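Local structure of phosphoenolpyruvate--protein phosphotransferase (5T12) at residues W101-K104 against T105-K109; R135-F138 against H139-D142; D159-A163 against T164-E168; P207-L210 against H211-L215. The protein probably transfers phosphoryl groups from phosphoenolpyruvate to the carrier protein NPr in nitrogen-metabolic control, this chain being its EIN-type (EI N-terminal-like) domain. The protein carries 1 engineered substitution. All blocks are in the same frame, centred on the assembly; numbering follows the deposited sequence.

Contact 1. Residues W101-K104 against T105-K109; sequences WAVK and TVIEK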
loop_
_atom_site.group_PDB
_atom_site.type_symbol
_atom_site.label_atom_id
_atom_site.label_comp_id
_atom_site.label_asym_id
_atom_site.label_seq_id
_atom_site.Cartn_x
_atom_site.Cartn_y
_atom_site.Cartn_z
ATOM N N TRP A 101 2.329 19.373 2.360
ATOM C CA TRP A 101 3.212 19.900 1.324
ATOM C C TRP A 101 4.676 19.715 1.698
ATOM O O TRP A 101 5.518 19.466 0.827
ATOM C CB TRP A 101 2.901 21.376 1.072
ATOM C CG TRP A 101 3.820 22.031 0.085
ATOM C CD1 TRP A 101 4.852 22.878 0.364
ATOM C CD2 TRP A 101 3.791 21.888 -1.341
ATOM N NE1 TRP A 101 5.465 23.276 -0.800
ATOM C CE2 TRP A 101 4.833 22.682 -1.860
ATOM C CE3 TRP A 101 2.986 21.167 -2.228
ATOM C CZ2 TRP A 101 5.089 22.776 -3.225
ATOM C CZ3 TRP A 101 3.240 21.264 -3.582
ATOM C CH2 TRP A 101 4.285 22.062 -4.068
ATOM N N ALA A 102 4.998 19.831 2.989
ATOM C CA ALA A 102 6.374 19.629 3.429
ATOM C C ALA A 102 6.832 18.202 3.159
ATOM O O ALA A 102 7.993 17.971 2.800
ATOM C CB ALA A 102 6.505 19.966 4.913
ATOM N N VAL A 103 5.932 17.231 3.324
ATOM C CA VAL A 103 6.269 15.847 3.004
ATOM C C VAL A 103 6.431 15.675 1.499
ATOM O O VAL A 103 7.371 15.021 1.033
ATOM C CB VAL A 103 5.204 14.894 3.577
ATOM C CG1 VAL A 103 5.414 13.482 3.052
ATOM C CG2 VAL A 103 5.246 14.906 5.095
ATOM N N LYS A 104 5.527 16.267 0.714
ATOM C CA LYS A 104 5.626 16.157 -0.738
ATOM C C LYS A 104 6.900 16.809 -1.256
ATOM O O LYS A 104 7.548 16.285 -2.170
ATOM C CB LYS A 104 4.396 16.782 -1.399
ATOM C CG LYS A 104 4.418 16.735 -2.919
ATOM C CD LYS A 104 3.132 17.281 -3.514
ATOM C CE LYS A 104 3.125 17.148 -5.028
ATOM N NZ LYS A 104 1.811 17.529 -5.616
ATOM N N THR A 105 7.283 17.948 -0.677
ATOM C CA THR A 105 8.474 18.654 -1.138
ATOM C C THR A 105 9.738 17.850 -0.856
ATOM O O THR A 105 10.579 17.667 -1.742
ATOM C CB THR A 105 8.555 20.031 -0.476
ATOM O OG1 THR A 105 7.379 20.786 -0.790
ATOM C CG2 THR A 105 9.783 20.785 -0.966
ATOM N N VAL A 106 9.884 17.355 0.374
ATOM C CA VAL A 106 11.111 16.663 0.758
ATOM C C VAL A 106 11.239 15.338 0.015
ATOM O O VAL A 106 12.302 15.014 -0.527
ATOM C CB VAL A 106 11.159 16.463 2.283
ATOM C CG1 VAL A 106 12.295 15.526 2.661
ATOM C CG2 VAL A 106 11.316 17.803 2.985
ATOM N N ILE A 107 10.159 14.555 -0.027
ATOM C CA ILE A 107 10.231 13.214 -0.606
ATOM C C ILE A 107 10.544 13.291 -2.097
ATOM O O ILE A 107 11.410 12.568 -2.604
ATOM C CB ILE A 107 8.930 12.435 -0.334
ATOM C CG1 ILE A 107 9.030 11.658 0.984
ATOM C CG2 ILE A 107 8.619 11.476 -1.475
ATOM C CD1 ILE A 107 9.031 12.523 2.227
ATOM N N GLU A 108 9.853 14.177 -2.819
ATOM C CA GLU A 108 10.079 14.283 -4.258
ATOM C C GLU A 108 11.467 14.834 -4.563
ATOM O O GLU A 108 12.096 14.431 -5.549
ATOM C CB GLU A 108 9.001 15.154 -4.901
ATOM C CG GLU A 108 7.608 14.548 -4.838
ATOM C CD GLU A 108 6.615 15.251 -5.744
ATOM O OE1 GLU A 108 5.459 14.784 -5.831
ATOM O OE2 GLU A 108 6.988 16.263 -6.372
ATOM N N LYS A 109 11.960 15.752 -3.727
ATOM C CA LYS A 109 13.306 16.284 -3.923
ATOM C C LYS A 109 14.355 15.186 -3.809
ATOM O O LYS A 109 15.298 15.132 -4.609
ATOM C CB LYS A 109 13.581 17.398 -2.911
ATOM C CG LYS A 109 15.035 17.846 -2.850
ATOM C CD LYS A 109 15.162 19.231 -2.230
ATOM C CE LYS A 109 16.124 19.238 -1.051
ATOM N NZ LYS A 109 15.584 18.490 0.118
#

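Contact 2. Residues R135-F138 against H139-D142; sequences RLLF and HLDD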
loop_
_atom_site.group_PDB
_atom_site.type_symbol
_atom_site.label_atom_id
_atom_site.label_comp_id
_atom_site.label_asym_id
_atom_site.label_seq_id
_atom_site.Cartn_x
_atom_site.Cartn_y
_atom_site.Cartn_z
ATOM N N ARG A 135 3.181 6.749 2.749
ATOM C CA ARG A 135 2.821 6.278 4.082
ATOM C C ARG A 135 2.785 7.427 5.081
ATOM O O ARG A 135 1.951 7.436 5.995
ATOM C CB ARG A 135 3.802 5.198 4.537
ATOM C CG ARG A 135 3.271 4.309 5.647
ATOM C CD ARG A 135 2.030 3.563 5.190
ATOM N NE ARG A 135 1.392 2.830 6.279
ATOM C CZ ARG A 135 0.216 2.217 6.177
ATOM N NH1 ARG A 135 -0.455 2.250 5.034
ATOM N NH2 ARG A 135 -0.290 1.575 7.220
ATOM N N LEU A 136 3.683 8.403 4.926
ATOM C CA LEU A 136 3.651 9.588 5.778
ATOM C C LEU A 136 2.334 10.336 5.621
ATOM O O LEU A 136 1.715 10.748 6.610
ATOM C CB LEU A 136 4.836 10.499 5.450
ATOM C CG LEU A 136 5.991 10.532 6.453
ATOM C CD1 LEU A 136 6.334 9.129 6.919
ATOM C CD2 LEU A 136 7.210 11.206 5.842
ATOM N N LEU A 137 1.886 10.519 4.375
ATOM C CA LEU A 137 0.596 11.157 4.133
ATOM C C LEU A 137 -0.554 10.311 4.662
ATOM O O LEU A 137 -1.601 10.852 5.040
ATOM C CB LEU A 137 0.415 11.421 2.638
ATOM C CG LEU A 137 1.422 12.362 1.974
ATOM C CD1 LEU A 137 1.157 12.461 0.479
ATOM C CD2 LEU A 137 1.371 13.734 2.623
ATOM N N PHE A 138 -0.379 8.988 4.698
ATOM C CA PHE A 138 -1.428 8.109 5.203
ATOM C C PHE A 138 -1.732 8.392 6.669
ATOM O O PHE A 138 -2.898 8.400 7.079
ATOM C CB PHE A 138 -1.021 6.647 5.012
ATOM C CG PHE A 138 -2.038 5.663 5.510
ATOM C CD1 PHE A 138 -3.145 5.348 4.742
ATOM C CD2 PHE A 138 -1.886 5.046 6.741
ATOM C CE1 PHE A 138 -4.085 4.441 5.190
ATOM C CE2 PHE A 138 -2.824 4.136 7.198
ATOM C CZ PHE A 138 -3.926 3.834 6.420
ATOM N N HIS A 139 -0.695 8.630 7.474
ATOM C CA HIS A 139 -0.893 8.881 8.895
ATOM C C HIS A 139 -1.305 10.317 9.192
ATOM O O HIS A 139 -1.783 10.592 10.298
ATOM C CB HIS A 139 0.379 8.535 9.672
ATOM C CG HIS A 139 0.750 7.086 9.605
ATOM N ND1 HIS A 139 1.830 6.627 8.881
ATOM C CD2 HIS A 139 0.180 5.994 10.165
ATOM C CE1 HIS A 139 1.911 5.314 9.003
ATOM N NE2 HIS A 139 0.923 4.905 9.777
ATOM N N LEU A 140 -1.129 11.234 8.239
ATOM C CA LEU A 140 -1.608 12.598 8.437
ATOM C C LEU A 140 -3.123 12.683 8.303
ATOM O O LEU A 140 -3.752 13.549 8.919
ATOM C CB LEU A 140 -0.933 13.543 7.443
ATOM C CG LEU A 140 0.565 13.787 7.632
ATOM C CD1 LEU A 140 1.115 14.646 6.504
ATOM C CD2 LEU A 140 0.832 14.436 8.981
ATOM N N ASP A 141 -3.721 11.789 7.518
ATOM C CA ASP A 141 -5.154 11.773 7.253
ATOM C C ASP A 141 -5.965 11.163 8.392
ATOM O O ASP A 141 -7.179 10.984 8.242
ATOM C CB ASP A 141 -5.423 11.003 5.955
ATOM C CG ASP A 141 -6.582 11.573 5.156
ATOM O OD1 ASP A 141 -7.636 11.881 5.750
ATOM O OD2 ASP A 141 -6.435 11.712 3.923
ATOM N N ASP A 142 -5.338 10.847 9.525
ATOM C CA ASP A 142 -5.980 10.083 10.588
ATOM C C ASP A 142 -6.319 10.935 11.808
ATOM O O ASP A 142 -6.256 10.454 12.941
ATOM C CB ASP A 142 -5.098 8.906 10.998
ATOM C CG ASP A 142 -5.052 7.817 9.946
ATOM O OD1 ASP A 142 -5.161 8.144 8.745
ATOM O OD2 ASP A 142 -4.914 6.635 10.320
#

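Contact 3. Residues D159-A163 against T164-E168; sequences DELSA and TTLAE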
loop_
_atom_site.group_PDB
_atom_site.type_symbol
_atom_site.label_atom_id
_atom_site.label_comp_id
_atom_site.label_asym_id
_atom_site.label_seq_id
_atom_site.Cartn_x
_atom_site.Cartn_y
_atom_site.Cartn_z
ATOM N N ASP A 159 -5.214 -2.607 -12.038
ATOM C CA ASP A 159 -4.481 -3.045 -13.217
ATOM C C ASP A 159 -2.997 -3.228 -12.929
ATOM O O ASP A 159 -2.359 -4.098 -13.529
ATOM C CB ASP A 159 -4.677 -2.043 -14.354
ATOM C CG ASP A 159 -4.339 -0.626 -13.938
ATOM O OD1 ASP A 159 -4.367 -0.341 -12.722
ATOM O OD2 ASP A 159 -4.043 0.202 -14.822
ATOM N N GLU A 160 -2.437 -2.427 -12.024
ATOM C CA GLU A 160 -1.038 -2.523 -11.635
ATOM C C GLU A 160 -0.935 -2.473 -10.116
ATOM O O GLU A 160 -1.802 -1.914 -9.439
ATOM C CB GLU A 160 -0.197 -1.391 -12.247
ATOM C CG GLU A 160 -0.195 -1.350 -13.770
ATOM C CD GLU A 160 0.975 -2.100 -14.379
ATOM O OE1 GLU A 160 1.710 -2.775 -13.627
ATOM O OE2 GLU A 160 1.163 -2.008 -15.610
ATOM N N LEU A 161 0.136 -3.061 -9.586
ATOM C CA LEU A 161 0.379 -3.088 -8.148
ATOM C C LEU A 161 1.818 -2.674 -7.883
ATOM O O LEU A 161 2.752 -3.303 -8.390
ATOM C CB LEU A 161 0.100 -4.476 -7.563
ATOM C CG LEU A 161 0.159 -4.586 -6.036
ATOM C CD1 LEU A 161 -0.859 -3.659 -5.386
ATOM C CD2 LEU A 161 -0.054 -6.023 -5.581
ATOM N N SER A 162 1.993 -1.619 -7.089
ATOM C CA SER A 162 3.310 -1.127 -6.720
ATOM C C SER A 162 3.315 -0.797 -5.235
ATOM O O SER A 162 2.278 -0.822 -4.566
ATOM C CB SER A 162 3.709 0.098 -7.553
ATOM O OG SER A 162 2.809 1.173 -7.342
ATOM N N ALA A 163 4.506 -0.485 -4.720
ATOM C CA ALA A 163 4.641 -0.179 -3.299
ATOM C C ALA A 163 3.886 1.087 -2.918
ATOM O O ALA A 163 3.388 1.196 -1.791
ATOM C CB ALA A 163 6.119 -0.045 -2.931
ATOM N N THR A 164 3.789 2.051 -3.836
ATOM C CA THR A 164 3.083 3.291 -3.532
ATOM C C THR A 164 1.585 3.062 -3.377
ATOM O O THR A 164 0.928 3.776 -2.611
ATOM C CB THR A 164 3.346 4.329 -4.623
ATOM O OG1 THR A 164 2.888 3.827 -5.884
ATOM C CG2 THR A 164 4.832 4.633 -4.717
ATOM N N THR A 165 1.030 2.080 -4.091
ATOM C CA THR A 165 -0.394 1.788 -3.965
ATOM C C THR A 165 -0.709 1.165 -2.612
ATOM O O THR A 165 -1.668 1.562 -1.940
ATOM C CB THR A 165 -0.847 0.864 -5.096
ATOM O OG1 THR A 165 -0.538 1.462 -6.361
ATOM C CG2 THR A 165 -2.347 0.616 -5.010
ATOM N N LEU A 166 0.093 0.183 -2.192
ATOM C CA LEU A 166 -0.147 -0.470 -0.911
ATOM C C LEU A 166 0.080 0.480 0.257
ATOM O O LEU A 166 -0.487 0.279 1.338
ATOM C CB LEU A 166 0.748 -1.703 -0.778
ATOM C CG LEU A 166 0.519 -2.835 -1.783
ATOM C CD1 LEU A 166 1.675 -3.824 -1.761
ATOM C CD2 LEU A 166 -0.795 -3.544 -1.497
ATOM N N ALA A 167 0.895 1.519 0.061
ATOM C CA ALA A 167 1.233 2.438 1.141
ATOM C C ALA A 167 0.085 3.365 1.518
ATOM O O ALA A 167 0.139 3.977 2.590
ATOM C CB ALA A 167 2.463 3.262 0.756
ATOM N N GLU A 168 -0.942 3.490 0.679
ATOM C CA GLU A 168 -2.112 4.299 0.995
ATOM C C GLU A 168 -3.337 3.438 1.293
ATOM O O GLU A 168 -4.471 3.848 1.032
ATOM C CB GLU A 168 -2.411 5.286 -0.136
ATOM C CG GLU A 168 -2.369 4.696 -1.540
ATOM C CD GLU A 168 -2.683 5.726 -2.613
ATOM O OE1 GLU A 168 -3.720 6.412 -2.496
ATOM O OE2 GLU A 168 -1.889 5.858 -3.569
#

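Contact 4. Residues P207-L210 against H211-L215; sequences PSVL and HRRTL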
loop_
_atom_site.group_PDB
_atom_site.type_symbol
_atom_site.label_atom_id
_atom_site.label_comp_id
_atom_site.label_asym_id
_atom_site.label_seq_id
_atom_site.Cartn_x
_atom_site.Cartn_y
_atom_site.Cartn_z
ATOM N N PRO A 207 -10.958 -4.001 -13.668
ATOM C CA PRO A 207 -11.096 -3.412 -12.324
ATOM C C PRO A 207 -12.342 -2.560 -12.159
ATOM O O PRO A 207 -12.921 -2.514 -11.066
ATOM C CB PRO A 207 -9.815 -2.578 -12.183
ATOM C CG PRO A 207 -8.836 -3.228 -13.102
ATOM C CD PRO A 207 -9.640 -3.727 -14.265
ATOM N N SER A 208 -12.774 -1.886 -13.224
ATOM C CA SER A 208 -13.985 -1.078 -13.177
ATOM C C SER A 208 -15.252 -1.915 -13.065
ATOM O O SER A 208 -16.312 -1.360 -12.756
ATOM C CB SER A 208 -14.059 -0.184 -14.418
ATOM O OG SER A 208 -13.851 -0.936 -15.601
ATOM N N VAL A 209 -15.174 -3.221 -13.300
ATOM C CA VAL A 209 -16.336 -4.097 -13.222
ATOM C C VAL A 209 -16.402 -4.827 -11.886
ATOM O O VAL A 209 -17.477 -4.951 -11.299
ATOM C CB VAL A 209 -16.334 -5.091 -14.403
ATOM C CG1 VAL A 209 -17.471 -6.094 -14.261
ATOM C CG2 VAL A 209 -16.455 -4.337 -15.714
ATOM N N LEU A 210 -15.263 -5.311 -11.384
ATOM C CA LEU A 210 -15.246 -5.968 -10.083
ATOM C C LEU A 210 -15.539 -5.013 -8.935
ATOM O O LEU A 210 -15.775 -5.478 -7.814
ATOM C CB LEU A 210 -13.895 -6.646 -9.843
ATOM C CG LEU A 210 -13.507 -7.797 -10.770
ATOM C CD1 LEU A 210 -12.386 -8.609 -10.146
ATOM C CD2 LEU A 210 -14.706 -8.679 -11.087
ATOM N N HIS A 211 -15.523 -3.704 -9.182
ATOM C CA HIS A 211 -15.802 -2.732 -8.134
ATOM C C HIS A 211 -17.228 -2.901 -7.622
ATOM O O HIS A 211 -18.167 -3.075 -8.406
ATOM C CB HIS A 211 -15.582 -1.317 -8.671
ATOM C CG HIS A 211 -15.697 -0.247 -7.630
ATOM N ND1 HIS A 211 -14.907 -0.216 -6.501
ATOM C CD2 HIS A 211 -16.506 0.837 -7.552
ATOM C CE1 HIS A 211 -15.228 0.836 -5.770
ATOM N NE2 HIS A 211 -16.196 1.491 -6.385
ATOM N N ARG A 212 -17.378 -2.866 -6.294
ATOM C CA ARG A 212 -18.665 -3.011 -5.610
ATOM C C ARG A 212 -19.286 -4.392 -5.810
ATOM O O ARG A 212 -20.509 -4.537 -5.765
ATOM C CB ARG A 212 -19.665 -1.935 -6.042
ATOM C CG ARG A 212 -19.190 -0.510 -5.878
ATOM C CD ARG A 212 -20.058 0.397 -6.720
ATOM N NE ARG A 212 -19.558 1.763 -6.777
ATOM C CZ ARG A 212 -19.729 2.564 -7.821
ATOM N NH1 ARG A 212 -20.373 2.121 -8.893
ATOM N NH2 ARG A 212 -19.249 3.799 -7.802
ATOM N N ARG A 213 -18.471 -5.420 -6.032
ATOM C CA ARG A 213 -18.974 -6.782 -6.143
ATOM C C ARG A 213 -18.232 -7.693 -5.179
ATOM O O ARG A 213 -17.026 -7.536 -4.963
ATOM C CB ARG A 213 -18.838 -7.327 -7.569
ATOM C CG ARG A 213 -19.845 -6.772 -8.562
ATOM C CD ARG A 213 -20.146 -7.793 -9.649
ATOM N NE ARG A 213 -20.641 -7.168 -10.871
ATOM C CZ ARG A 213 -20.963 -7.839 -11.972
ATOM N NH1 ARG A 213 -20.848 -9.159 -12.004
ATOM N NH2 ARG A 213 -21.401 -7.188 -13.042
ATOM N N THR A 214 -18.959 -8.652 -4.610
ATOM C CA THR A 214 -18.349 -9.641 -3.733
ATOM C C THR A 214 -17.419 -10.546 -4.531
ATOM O O THR A 214 -17.782 -11.038 -5.604
ATOM C CB THR A 214 -19.423 -10.473 -3.035
ATOM O OG1 THR A 214 -20.243 -9.620 -2.226
ATOM C CG2 THR A 214 -18.786 -11.539 -2.151
ATOM N N LEU A 215 -16.218 -10.768 -4.005
ATOM C CA LEU A 215 -15.214 -11.581 -4.670
ATOM C C LEU A 215 -14.609 -12.569 -3.683
ATOM O O LEU A 215 -14.520 -12.297 -2.483
ATOM C CB LEU A 215 -14.095 -10.717 -5.269
ATOM C CG LEU A 215 -14.480 -9.511 -6.127
ATOM C CD1 LEU A 215 -13.247 -8.674 -6.427
ATOM C CD2 LEU A 215 -15.154 -9.949 -7.414
#

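Contact 1. Residues W101-K104 against T105-K109
Thr-105 grips the turn before it twice: Trp-101 O accepts a hydrogen bond of 2.8 Å from Thr-105 N and another of 2.8 Å from the hydroxyl, Thr-105 OG1. The donors come from opposite faces of the carbonyl plane, the amide tilted 22° from it and the hydroxyl 40° out of it. Chi1 of Thr-105 (-59°) places OG1 opposite its own carbonyl carbon and so folds it back along the helix. The same oxygen rests over one face of the Trp-101 indole, 3.1 Å from Trp-101 NE1; lying above the ring, it is badly placed for the N-H, and no bond forms. Lys-104 runs fully extended across Glu-108, its CE 3.4 Å from Glu-108 OE1. The charges themselves stay apart, with Lys-104 NZ 4.6 Å from Glu-108 OE1; Lys-104 NZ instead hydrogen-bonds Val-28 O, and weakly Met-25 O. On the buried flank Val-103 CG1 and Ile-107 CD1 lie side by side at 3.8 Å. Helix 99-115, in the helical N-terminal region of this PEP-utilising enzyme, packs between two others: Ala-102, Thr-105 and Val-106 face helix 83-94, while Val-103 packs on Leu-136 and Leu-137 of helix 126-140.

Contact 2. Residues R135-F138 against H139-D142
Leu-136 O is approached by two amides, His-139 N and Leu-140 N, each at 3.3 Å and each only weakly bonded. His-139 N has a sounder acceptor in Arg-135 O, also at 3.3 Å, with an N-H...O angle of 148°. Leu-137 O is likewise shared between weak bonds from Leu-140 N and Asp-141 N. This mixture of three- and four-residue spacings, all with long bonds, marks the fraying C-terminal end of helix 126-140. The poor order of Asp-141 and Asp-142 fits the same reading.

On one flank three flat groups, those of Arg-135, Phe-138 and His-139, meet. Phe-138 turns its ring edge toward one face of the His-139 imidazole in a T-shaped stack, with centroids 5.5 Å apart and planes at 82°. Its atom Phe-138 CD2 makes the approach, 4.1 Å from His-139 CD2, and also stands over the centre of the Arg-135 guanidinium. A bend at chi2 (61°) brings the arginine across the imidazole, Arg-135 NE lying 3.7 Å from His-139 CE1 with guanidinium and ring nearly perpendicular. The guanidinium is held by partners outside the helix: NH2 forms a salt bridge with Glu-53, and NH1 bonds Ala-167 O and Leu-169 O, tying helix 126-140 both to helix 36-61 and to the chain after helix 163-166. On the buried flank Leu-137 CD2 meets Leu-140 CD1 at 4.0 Å, and both leucines lean on Glu-100 of helix 99-115.

Contact 3. Residues D159-A163 against T164-E168
At Ser-162 the backbone is still extended, and from Ala-163 it turns helical, putting Ser-162 at the N-cap, right before the short helix 163-166. Its carbonyl oxygen is the first helical acceptor: Ser-162 O takes weak bonds from Thr-165 N at 3.2 Å and from Leu-166 N at 3.4 Å. Ala-163 O follows with another weak bond, 3.1 Å from Ala-167 N.

Polar side chains gather at the start of the helix. Ser-162 OG and Thr-164 OG1 are hydrogen-bonded at 3.0 Å, and either may be the donor. Each oxygen sits between its own backbone N and carbonyl carbon, both chi1 angles being near 60°, a pairing of torsions that brings the two hydroxyls together across the first turn. Thr-165 OG1 stands beside them, 3.5 Å from Ser-162 OG. The apolar contact is between Leu-161 and Leu-166: Leu-161 CD1 meets Leu-166 CD2 at 3.9 Å, and the two side chains cross at about a right angle. Leu-161 also packs on Val-177 and Val-179 of strand 174-179, and Leu-166 on Val-192 of helix 187-195, while Ala-163 and Thr-164 touch helix 126-140.

A leucine just before the N-cap pressed on the fourth residue after it is a hydrophobic staple, here at a helix start with serine in the N-cap position. The helix belongs to the beta-alpha-beta crossover between the adjacent parallel strands 154-158 and 174-179, within the mobile-domain region of PEP-utilising enzymes.

Contact 4. Residues P207-L210 against H211-L215
Leu-210 and Leu-215 interlock at about a right angle, branch against branch: Leu-210 CD1 lies 3.8 Å from Leu-215 CD1, and Leu-210 CD2 lies 3.9 Å from Leu-215 CD2. In both leucines CG is opposite the carbonyl carbon (chi1 -64° and -49°), and the pair continues onto Leu-224 and Val-226 of strand 223-226 and Val-157 of strand 154-158.

The chain outside this apolar pair is bent back by a type II beta turn from Leu-210 to Arg-213, closed by a bond of 3.2 Å from Arg-213 N to Leu-210 O. One turn earlier, His-211 N makes a weak bond of 3.4 Å to Pro-207 O.

Arg-213 runs extended from CG to NE back past the end of the short helix, and Val-209 CG1 sits over one face of its guanidinium, 4.3 Å from Arg-213 NH2, a loose approach. Arg-213 NH1 is anchored by a salt bridge to Asp-227, although a crystal neighbour also touches this arginine. With CG anti to its backbone N (chi1 -174°), the His-211 side chain heads away from the helix; His-211 CD2 lies 3.2 Å above the Arg-212 guanidinium plane, toward its rim, the ring meets that of Trp-17, and ND1 is hydrogen-bonded to Gln-18 N. The arrangement is a helix-turn-strand connection: the weakly bonded helix 207-210 passes through a tight turn into strand 214-218 of the mixed sheet in the mobile-domain region.

Contacts 1 and 2 belong to the helical part and touch directly, Ile-107 CD1 lying 4.3 Å from Leu-136 CD2. Contact 1 is mid-helix with regular bonds, whereas contact 2 is a helix end whose bonds are mostly weak. Contact 3, nearest the centre of the chain, bridges the two parts: it meets contact 2, with Phe-138 CB 3.8 Å from Ala-167 O, and touches contact 4 only lightly. Contact 4 lies at the far side, about 34 Å from contact 1 between centres, and has the most exposed residues. Both contacts 3 and 4 pair two leucines, at a helix start in one and across a beta turn in the other, but hydroxyls attend the first and arginines the second.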